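Local coordinates for SCO1/SenC family lipoprotein (Bacillus anthracis, PDB 4HDE) that probably takes part in copper delivery to, and assembly of, the CuA centre of cytochrome c oxidase, as its thioredoxin-fold Sco relatives are thought to do, at residues 106-109 / 110-114. Residues are numbered along the deposited sequence; the frame is centred on the assembly and turned at random.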
loop_
_atom_site.group_PDB
_atom_site.type_symbol
_atom_site.label_atom_id
_atom_site.label_comp_id
_atom_site.label_asym_id
_atom_site.label_seq_id
_atom_site.Cartn_x
_atom_site.Cartn_y
_atom_site.Cartn_z
ATOM N N TYR A 106 -0.553 -7.341 -13.280
ATOM C CA TYR A 106 -1.944 -7.636 -13.572
ATOM C C TYR A 106 -2.457 -6.619 -14.592
ATOM O O TYR A 106 -1.749 -5.688 -14.953
ATOM C CB TYR A 106 -2.742 -7.539 -12.266
ATOM C CG TYR A 106 -2.287 -6.416 -11.360
ATOM C CD1 TYR A 106 -1.596 -6.680 -10.188
ATOM C CD2 TYR A 106 -2.541 -5.093 -11.688
ATOM C CE1 TYR A 106 -1.177 -5.656 -9.360
ATOM C CE2 TYR A 106 -2.116 -4.060 -10.878
ATOM C CZ TYR A 106 -1.438 -4.344 -9.713
ATOM O OH TYR A 106 -1.029 -3.329 -8.885
ATOM N N SER A 107 -3.680 -6.801 -15.075
ATOM C CA SER A 107 -4.256 -5.836 -16.010
ATOM C C SER A 107 -4.846 -4.622 -15.288
ATOM O O SER A 107 -5.094 -4.645 -14.079
ATOM C CB SER A 107 -5.344 -6.496 -16.864
ATOM O OG SER A 107 -6.474 -6.792 -16.064
ATOM N N LEU A 108 -5.086 -3.559 -16.046
ATOM C CA LEU A 108 -5.755 -2.402 -15.485
ATOM C C LEU A 108 -7.164 -2.783 -15.014
ATOM O O LEU A 108 -7.597 -2.368 -13.941
ATOM C CB LEU A 108 -5.814 -1.274 -16.512
ATOM C CG LEU A 108 -6.547 -0.001 -16.082
ATOM C CD1 LEU A 108 -5.912 0.629 -14.858
ATOM C CD2 LEU A 108 -6.540 0.981 -17.232
ATOM N N GLU A 109 -7.869 -3.586 -15.803
ATOM C CA GLU A 109 -9.185 -4.060 -15.394
ATOM C C GLU A 109 -9.123 -4.797 -14.052
ATOM O O GLU A 109 -9.956 -4.574 -13.174
ATOM C CB GLU A 109 -9.811 -4.947 -16.465
ATOM C CG GLU A 109 -11.194 -5.443 -16.092
ATOM C CD GLU A 109 -11.930 -6.092 -17.254
ATOM O OE1 GLU A 109 -11.381 -6.118 -18.378
ATOM O OE2 GLU A 109 -13.065 -6.568 -17.038
ATOM N N ASP A 110 -8.129 -5.669 -13.903
ATOM C CA ASP A 110 -7.919 -6.429 -12.662
ATOM C C ASP A 110 -7.794 -5.521 -11.445
ATOM O O ASP A 110 -8.458 -5.727 -10.422
ATOM C CB ASP A 110 -6.639 -7.283 -12.734
ATOM C CG ASP A 110 -6.745 -8.458 -13.689
ATOM O OD1 ASP A 110 -7.872 -8.929 -13.966
ATOM O OD2 ASP A 110 -5.672 -8.926 -14.142
ATOM N N ILE A 111 -6.913 -4.535 -11.532
ATOM C CA ILE A 111 -6.649 -3.705 -10.362
ATOM C C ILE A 111 -7.820 -2.768 -10.091
ATOM O O ILE A 111 -8.083 -2.403 -8.941
ATOM C CB ILE A 111 -5.287 -2.954 -10.461
ATOM C CG1 ILE A 111 -4.840 -2.451 -9.085
ATOM C CG2 ILE A 111 -5.331 -1.830 -11.499
ATOM C CD1 ILE A 111 -4.598 -3.555 -8.100
ATOM N N THR A 112 -8.543 -2.403 -11.145
ATOM C CA THR A 112 -9.752 -1.609 -10.972
ATOM C C THR A 112 -10.775 -2.375 -10.127
ATOM O O THR A 112 -11.364 -1.829 -9.187
ATOM C CB THR A 112 -10.355 -1.226 -12.332
ATOM O OG1 THR A 112 -9.425 -0.387 -13.029
ATOM C CG2 THR A 112 -11.680 -0.489 -12.155
ATOM N N LYS A 113 -10.972 -3.648 -10.447
ATOM C CA LYS A 113 -11.909 -4.475 -9.704
ATOM C C LYS A 113 -11.396 -4.709 -8.285
ATOM O O LYS A 113 -12.159 -4.647 -7.324
ATOM C CB LYS A 113 -12.135 -5.816 -10.411
ATOM C CG LYS A 113 -13.177 -6.695 -9.739
ATOM C CD LYS A 113 -13.176 -8.098 -10.318
ATOM C CE LYS A 113 -14.150 -8.999 -9.574
ATOM N NZ LYS A 113 -13.812 -9.100 -8.120
ATOM N N PHE A 114 -10.098 -4.967 -8.157
ATOM C CA PHE A 114 -9.489 -5.257 -6.862
ATOM C C PHE A 114 -9.643 -4.063 -5.921
ATOM O O PHE A 114 -10.024 -4.213 -4.760
ATOM C CB PHE A 114 -8.012 -5.608 -7.084
ATOM C CG PHE A 114 -7.240 -5.900 -5.821
ATOM C CD1 PHE A 114 -7.227 -7.177 -5.279
ATOM C CD2 PHE A 114 -6.494 -4.913 -5.201
ATOM C CE1 PHE A 114 -6.491 -7.452 -4.129
ATOM C CE2 PHE A 114 -5.755 -5.185 -4.057
ATOM C CZ PHE A 114 -5.763 -6.457 -3.521
#
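With chi1 at 70°, the OG of Ser107 is tucked between its own backbone N and carbonyl carbon, facing the first turn of helix 108-119; Asp110 has its CG swung beside its own backbone N (chi1 -70°), which carries the carboxylate back toward the serine. The two residues form a capping box. Asp110 N donates to Ser107 OG at 2.9 Å, and in return Ser107 N donates to Asp110 OD2 at 3.1 Å, nearly straight at 166° but reaching the oxygen from above the carboxylate plane. The serine thus serves an N-H of the first turn, which has no carbonyl of a preceding turn to bond to, and the aspartate closes the box on the N-H of the cap residue. The regular ladder begins at once, Ile111 N donating to Ser107 O at 3.1 Å. At the next residue, Leu108 O takes two bonds, from Thr112 N at 3.0 Å and from Thr112 OG1 at 2.8 Å, the hydroxyl approaching above the carbonyl plane. Ahead of the cap, the Tyr106 ring leans obliquely on Ile111: CE2 lies 3.4 Å from Ile111 CB, and CZ 3.6 Å from Ile111 CD1. This apolar contact resembles a hydrophobic staple. Tyr106 OH bonds to Ser75 O, tying the residue before the cap to the end of strand 70-75, between strands 100-103 and 35-40; its ring meets Phe17 of strand 16-18 edge-to-face, and farther along helix 108-119 Phe114 packs against Phe17 and Phe74.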